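Local atomic coordinates of L-Ala-D/L-Glu epimerase, a muconate lactonizing enzyme (Klebsiella pneumoniae subsp. pneumoniae MGH 78578, PDB entry 3FCP), a protein that belongs to the enolase superfamily, joining an enolase-like N-terminal domain to a TIM-barrel-like C-terminal domain that binds a magnesium ion. Residues L169-R174 and Q202-A207; A234-L239 and I247-A252. All blocks are in the same frame, centred on the assembly; numbering follows the deposited sequence.

Contact 1 (L169-R174 and Q202-A207); sequences LKIGAR and QAWDAA
Ile-171 and Gly-172 meet Ala-203 and Trp-204 in a loop-to-loop contact at the C-terminal ends of two neighbouring parallel strands of the enolase-type barrel. Strand 166-170 has just ended where Ile-171 begins, and residues 202-205 lead from strand 195-199 into helix 206-218, so the contact joins two successive beta-to-alpha turns. Gly-172 and Ala-203 bring the backbones closest, their CA atoms 5.2 Å apart. The CB of Ala-203 points at the glycine and rests 3.3 Å from Gly-172 O. Gly-172 has a positive phi of 104°, a backbone shape that glycine takes readily, and with no side chain in the way the methyl of Ala-203 comes up close to its backbone.

Deeper in, Ile-171 and the indole of Trp-204 form the apolar part. The CG1 branch of Ile-171 lies between the backbone N and the carbonyl carbon (chi1 56°), which carries CD1 to the six-membered ring, 4.0 Å from Trp-204 CZ2 and nearly as close to CH2. Gly-172 CA lies obliquely off the pyrrole part, 4.2 Å from Trp-204 NE1. Leu-176, on helix 176-189, adds to the packing round the indole, while the backbone N of Gly-172 bonds the carboxylate OD2 of Asp-179 on the same helix, linking the turn to the helix that follows it. Asp-205 takes the N-cap position of helix 206-218, where its OD1 bonds Thr-208 OG1.

The direct contacts are van der Waals, and the polar link between the two turns is made by water. One water lies in the indole plane at the ring edge, accepts the N-H from Trp-204 NE1 at 2.8 Å and donates to Arg-174 O at 2.9 Å.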
loop_
_atom_site.group_PDB
_atom_site.type_symbol
_atom_site.label_atom_id
_atom_site.label_comp_id
_atom_site.label_asym_id
_atom_site.label_seq_id
_atom_site.Cartn_x
_atom_site.Cartn_y
_atom_site.Cartn_z
ATOM N N LEU A 169 2.507 15.326 32.947
ATOM C CA LEU A 169 3.601 14.710 33.689
ATOM C C LEU A 169 4.769 14.407 32.768
ATOM O O LEU A 169 4.591 13.840 31.686
ATOM C CB LEU A 169 3.143 13.409 34.353
ATOM C CG LEU A 169 1.699 13.298 34.844
ATOM C CD1 LEU A 169 1.533 11.968 35.575
ATOM C CD2 LEU A 169 1.347 14.462 35.741
ATOM N N LYS A 170 5.966 14.790 33.187
ATOM C CA LYS A 170 7.134 14.519 32.372
ATOM C C LYS A 170 7.787 13.240 32.864
ATOM O O LYS A 170 8.002 13.055 34.065
ATOM C CB LYS A 170 8.115 15.694 32.419
ATOM C CG LYS A 170 7.512 16.978 31.849
ATOM C CD LYS A 170 8.527 17.830 31.092
ATOM C CE LYS A 170 9.011 17.142 29.818
ATOM N NZ LYS A 170 9.924 18.027 29.019
ATOM N N ILE A 171 8.070 12.345 31.927
ATOM C CA ILE A 171 8.689 11.071 32.249
ATOM C C ILE A 171 9.680 10.736 31.153
ATOM O O ILE A 171 9.869 11.523 30.228
ATOM C CB ILE A 171 7.637 9.950 32.336
ATOM C CG1 ILE A 171 6.850 9.877 31.023
ATOM C CG2 ILE A 171 6.689 10.216 33.501
ATOM C CD1 ILE A 171 5.833 8.755 30.965
ATOM N N GLY A 172 10.305 9.567 31.259
ATOM C CA GLY A 172 11.271 9.153 30.262
ATOM C C GLY A 172 12.708 9.278 30.736
ATOM O O GLY A 172 13.633 8.936 30.006
ATOM N N ALA A 173 12.899 9.757 31.962
ATOM C CA ALA A 173 14.241 9.926 32.518
ATOM C C ALA A 173 14.652 8.746 33.394
ATOM O O ALA A 173 15.812 8.631 33.786
ATOM C CB ALA A 173 14.311 11.221 33.328
ATOM N N ARG A 174 13.700 7.873 33.703
ATOM C CA ARG A 174 13.976 6.708 34.532
ATOM C C ARG A 174 13.577 5.420 33.817
ATOM O O ARG A 174 13.095 5.457 32.686
ATOM C CB ARG A 174 13.218 6.821 35.855
ATOM C CG ARG A 174 13.626 8.018 36.701
ATOM C CD ARG A 174 12.884 8.024 38.025
ATOM N NE ARG A 174 13.355 9.075 38.924
ATOM C CZ ARG A 174 13.181 10.378 38.721
ATOM N NH1 ARG A 174 12.540 10.809 37.640
ATOM N NH2 ARG A 174 13.648 11.252 39.602
ATOM N N GLN A 202 10.522 12.209 23.465
ATOM C CA GLN A 202 11.437 11.402 22.648
ATOM C C GLN A 202 12.253 10.302 23.320
ATOM O O GLN A 202 12.954 9.566 22.637
ATOM C CB GLN A 202 12.436 12.314 21.925
ATOM C CG GLN A 202 11.853 13.226 20.869
ATOM C CD GLN A 202 12.937 13.984 20.114
ATOM O OE1 GLN A 202 13.487 14.978 20.602
ATOM N NE2 GLN A 202 13.259 13.505 18.924
ATOM N N ALA A 203 12.147 10.168 24.635
ATOM C CA ALA A 203 12.953 9.203 25.376
ATOM C C ALA A 203 12.866 7.714 25.063
ATOM O O ALA A 203 13.856 7.000 25.200
ATOM C CB ALA A 203 12.735 9.416 26.880
ATOM N N TRP A 204 11.710 7.229 24.631
ATOM C CA TRP A 204 11.570 5.797 24.391
ATOM C C TRP A 204 11.884 5.229 23.024
ATOM O O TRP A 204 11.581 5.822 21.992
ATOM C CB TRP A 204 10.161 5.328 24.761
ATOM C CG TRP A 204 9.807 5.479 26.208
ATOM C CD1 TRP A 204 10.667 5.563 27.266
ATOM C CD2 TRP A 204 8.488 5.501 26.760
ATOM N NE1 TRP A 204 9.964 5.633 28.447
ATOM C CE2 TRP A 204 8.624 5.598 28.166
ATOM C CE3 TRP A 204 7.201 5.446 26.205
ATOM C CZ2 TRP A 204 7.521 5.639 29.023
ATOM C CZ3 TRP A 204 6.107 5.485 27.056
ATOM C CH2 TRP A 204 6.274 5.581 28.451
ATOM N N ASP A 205 12.486 4.047 23.045
ATOM C CA ASP A 205 12.789 3.312 21.831
ATOM C C ASP A 205 11.427 2.718 21.465
ATOM O O ASP A 205 10.502 2.738 22.283
ATOM C CB ASP A 205 13.774 2.182 22.126
ATOM C CG ASP A 205 13.277 1.259 23.228
ATOM O OD1 ASP A 205 13.455 1.603 24.413
ATOM O OD2 ASP A 205 12.690 0.204 22.911
ATOM N N ALA A 206 11.312 2.176 20.259
ATOM C CA ALA A 206 10.061 1.596 19.773
ATOM C C ALA A 206 9.447 0.505 20.654
ATOM O O ALA A 206 8.234 0.488 20.878
ATOM C CB ALA A 206 10.262 1.060 18.356
ATOM N N ALA A 207 10.274 -0.410 21.147
ATOM C CA ALA A 207 9.787 -1.504 21.989
ATOM C C ALA A 207 9.291 -0.993 23.349
ATOM O O ALA A 207 8.221 -1.378 23.822
ATOM C CB ALA A 207 10.899 -2.553 22.179
HETATM O O HOH W 1 10.657 5.509 31.141
#

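Contact 2 (A234-L239 and I247-A252). With MG (magnesium ion), chain I.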
loop_
_atom_site.group_PDB
_atom_site.type_symbol
_atom_site.label_atom_id
_atom_site.label_comp_id
_atom_site.label_asym_id
_atom_site.label_seq_id
_atom_site.Cartn_x
_atom_site.Cartn_y
_atom_site.Cartn_z
ATOM N N ALA A 234 7.921 6.787 11.903
ATOM C CA ALA A 234 7.252 5.545 11.540
ATOM C C ALA A 234 6.662 4.909 12.799
ATOM O O ALA A 234 5.524 4.439 12.791
ATOM C CB ALA A 234 8.233 4.584 10.866
ATOM N N ALA A 235 7.432 4.906 13.887
ATOM C CA ALA A 235 6.955 4.340 15.150
ATOM C C ALA A 235 5.809 5.183 15.715
ATOM O O ALA A 235 4.828 4.642 16.239
ATOM C CB ALA A 235 8.098 4.270 16.167
ATOM N N LEU A 236 5.938 6.506 15.611
ATOM C CA LEU A 236 4.908 7.410 16.117
ATOM C C LEU A 236 3.574 7.106 15.429
ATOM O O LEU A 236 2.537 7.017 16.077
ATOM C CB LEU A 236 5.294 8.875 15.869
ATOM C CG LEU A 236 4.339 9.897 16.499
ATOM C CD1 LEU A 236 4.456 9.812 18.022
ATOM C CD2 LEU A 236 4.681 11.307 16.035
ATOM N N VAL A 237 3.608 6.946 14.111
ATOM C CA VAL A 237 2.401 6.639 13.352
ATOM C C VAL A 237 1.795 5.307 13.770
ATOM O O VAL A 237 0.582 5.205 13.967
ATOM C CB VAL A 237 2.694 6.591 11.834
ATOM C CG1 VAL A 237 1.476 6.071 11.077
ATOM C CG2 VAL A 237 3.077 7.991 11.342
ATOM N N ARG A 238 2.640 4.285 13.897
ATOM C CA ARG A 238 2.177 2.958 14.286
ATOM C C ARG A 238 1.511 3.020 15.663
ATOM O O ARG A 238 0.428 2.467 15.870
ATOM C CB ARG A 238 3.354 1.973 14.310
ATOM C CG ARG A 238 2.970 0.545 14.694
ATOM C CD ARG A 238 4.166 -0.413 14.608
ATOM N NE ARG A 238 5.289 -0.001 15.447
ATOM C CZ ARG A 238 6.459 0.421 14.976
ATOM N NH1 ARG A 238 6.662 0.483 13.666
ATOM N NH2 ARG A 238 7.418 0.798 15.812
ATOM N N LEU A 239 2.158 3.704 16.596
ATOM C CA LEU A 239 1.609 3.843 17.937
ATOM C C LEU A 239 0.257 4.568 17.897
ATOM O O LEU A 239 -0.687 4.149 18.557
ATOM C CB LEU A 239 2.595 4.601 18.831
ATOM C CG LEU A 239 3.889 3.838 19.140
ATOM C CD1 LEU A 239 4.927 4.779 19.718
ATOM C CD2 LEU A 239 3.582 2.693 20.110
ATOM N N ILE A 247 -2.445 10.370 21.039
ATOM C CA ILE A 247 -1.017 10.643 20.910
ATOM C C ILE A 247 -0.844 12.104 20.474
ATOM O O ILE A 247 -1.539 12.581 19.570
ATOM C CB ILE A 247 -0.340 9.727 19.842
ATOM C CG1 ILE A 247 -0.544 8.247 20.196
ATOM C CG2 ILE A 247 1.147 10.040 19.755
ATOM C CD1 ILE A 247 -0.117 7.876 21.612
ATOM N N LEU A 248 0.081 12.801 21.121
ATOM C CA LEU A 248 0.371 14.200 20.825
ATOM C C LEU A 248 1.764 14.284 20.189
ATOM O O LEU A 248 2.753 13.867 20.791
ATOM C CB LEU A 248 0.366 15.020 22.123
ATOM C CG LEU A 248 -0.019 16.509 22.158
ATOM C CD1 LEU A 248 0.964 17.241 23.069
ATOM C CD2 LEU A 248 -0.055 17.136 20.769
ATOM N N ALA A 249 1.842 14.811 18.975
ATOM C CA ALA A 249 3.132 14.949 18.311
ATOM C C ALA A 249 3.771 16.291 18.689
ATOM O O ALA A 249 3.096 17.322 18.691
ATOM C CB ALA A 249 2.945 14.867 16.796
ATOM N N ASP A 250 5.056 16.280 19.029
ATOM C CA ASP A 250 5.749 17.527 19.358
ATOM C C ASP A 250 6.927 17.696 18.405
ATOM O O ASP A 250 6.768 18.269 17.328
ATOM C CB ASP A 250 6.234 17.552 20.824
ATOM C CG ASP A 250 6.879 18.893 21.211
ATOM O OD1 ASP A 250 6.847 19.841 20.390
ATOM O OD2 ASP A 250 7.419 19.007 22.338
ATOM N N GLU A 251 8.096 17.174 18.779
ATOM C CA GLU A 251 9.283 17.293 17.931
ATOM C C GLU A 251 9.091 16.756 16.513
ATOM O O GLU A 251 9.801 17.169 15.595
ATOM C CB GLU A 251 10.490 16.588 18.572
ATOM C CG GLU A 251 11.185 17.358 19.699
ATOM C CD GLU A 251 10.358 17.435 20.971
ATOM O OE1 GLU A 251 9.473 16.577 21.177
ATOM O OE2 GLU A 251 10.609 18.352 21.777
ATOM N N ALA A 252 8.141 15.839 16.331
ATOM C CA ALA A 252 7.877 15.261 15.011
ATOM C C ALA A 252 7.224 16.254 14.048
ATOM O O ALA A 252 7.186 16.026 12.840
ATOM C CB ALA A 252 6.988 14.025 15.145
HETATM MG MG MG I . 9.166 17.992 23.462
HETATM O O HOH W 2 7.262 16.406 23.845
HETATM O O HOH W 3 8.647 18.177 25.831
HETATM O O HOH W 4 10.084 20.303 24.163
#
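Leu-236 of helix 233-242 packs on strand 246-249 within a beta-alpha-beta unit whose first strand is 223-225, and the second strand runs on into the magnesium site. The CG of Leu-236 is anti to the backbone N (chi1 -174°), and the two methyls divide the work: CD1 lies 3.7 Å from Ile-247 CG2, while CD2 settles against two alanines, 3.7 Å from Ala-252 CB and 4.0 Å from Ala-249 CB. The side chains of Leu-236 and Ile-247 lie alongside with their ends running opposite ways. One turn further along the helix, the backbone of Leu-239 approaches Ile-247 CG1.

This is the helix-on-sheet layer of a TIM-type barrel: the short helix and strand axes run nearly antiparallel, at 152° and 9.7 Å apart. Leu-262 of the next helix, 256-264, closes over Leu-236 and Ala-249.

Just past the end of the strand at Ala-249, two acids reach the metal. Asp-250 OD2 binds magnesium at 2.3 Å and Glu-251 OE2 at 2.2 Å; Asn-201 and three waters are further ligands. Lys-277 forms a salt bridge with Asp-250 OD1, and Lys-274 hydrogen-bonds OD2. Gln-226 OE1 accepts from the backbone N of both Asp-250 and Ala-252, so one side-chain oxygen grips the backbone on both sides of Glu-251.

Overall arrangement
Both contacts belong to the barrel domain and reach the same sheet, their centres about 13 Å apart. Contact 1 is partly buried and joins two turns at the C-terminal ends of strands 166-170 and 195-199, whereas contact 2 is wholly buried and sets a helix on its following strand. The chemistry differs accordingly: contact 1 mixes an isoleucine-indole patch with a glycine-alanine approach and a bridging water, while contact 2 is aliphatic across its interface, with its polar chemistry in the loop just after the strand, at magnesium. The two meet where Gln-202 packs on Glu-251 and, farther from the metal, where Ala-206 touches Arg-238.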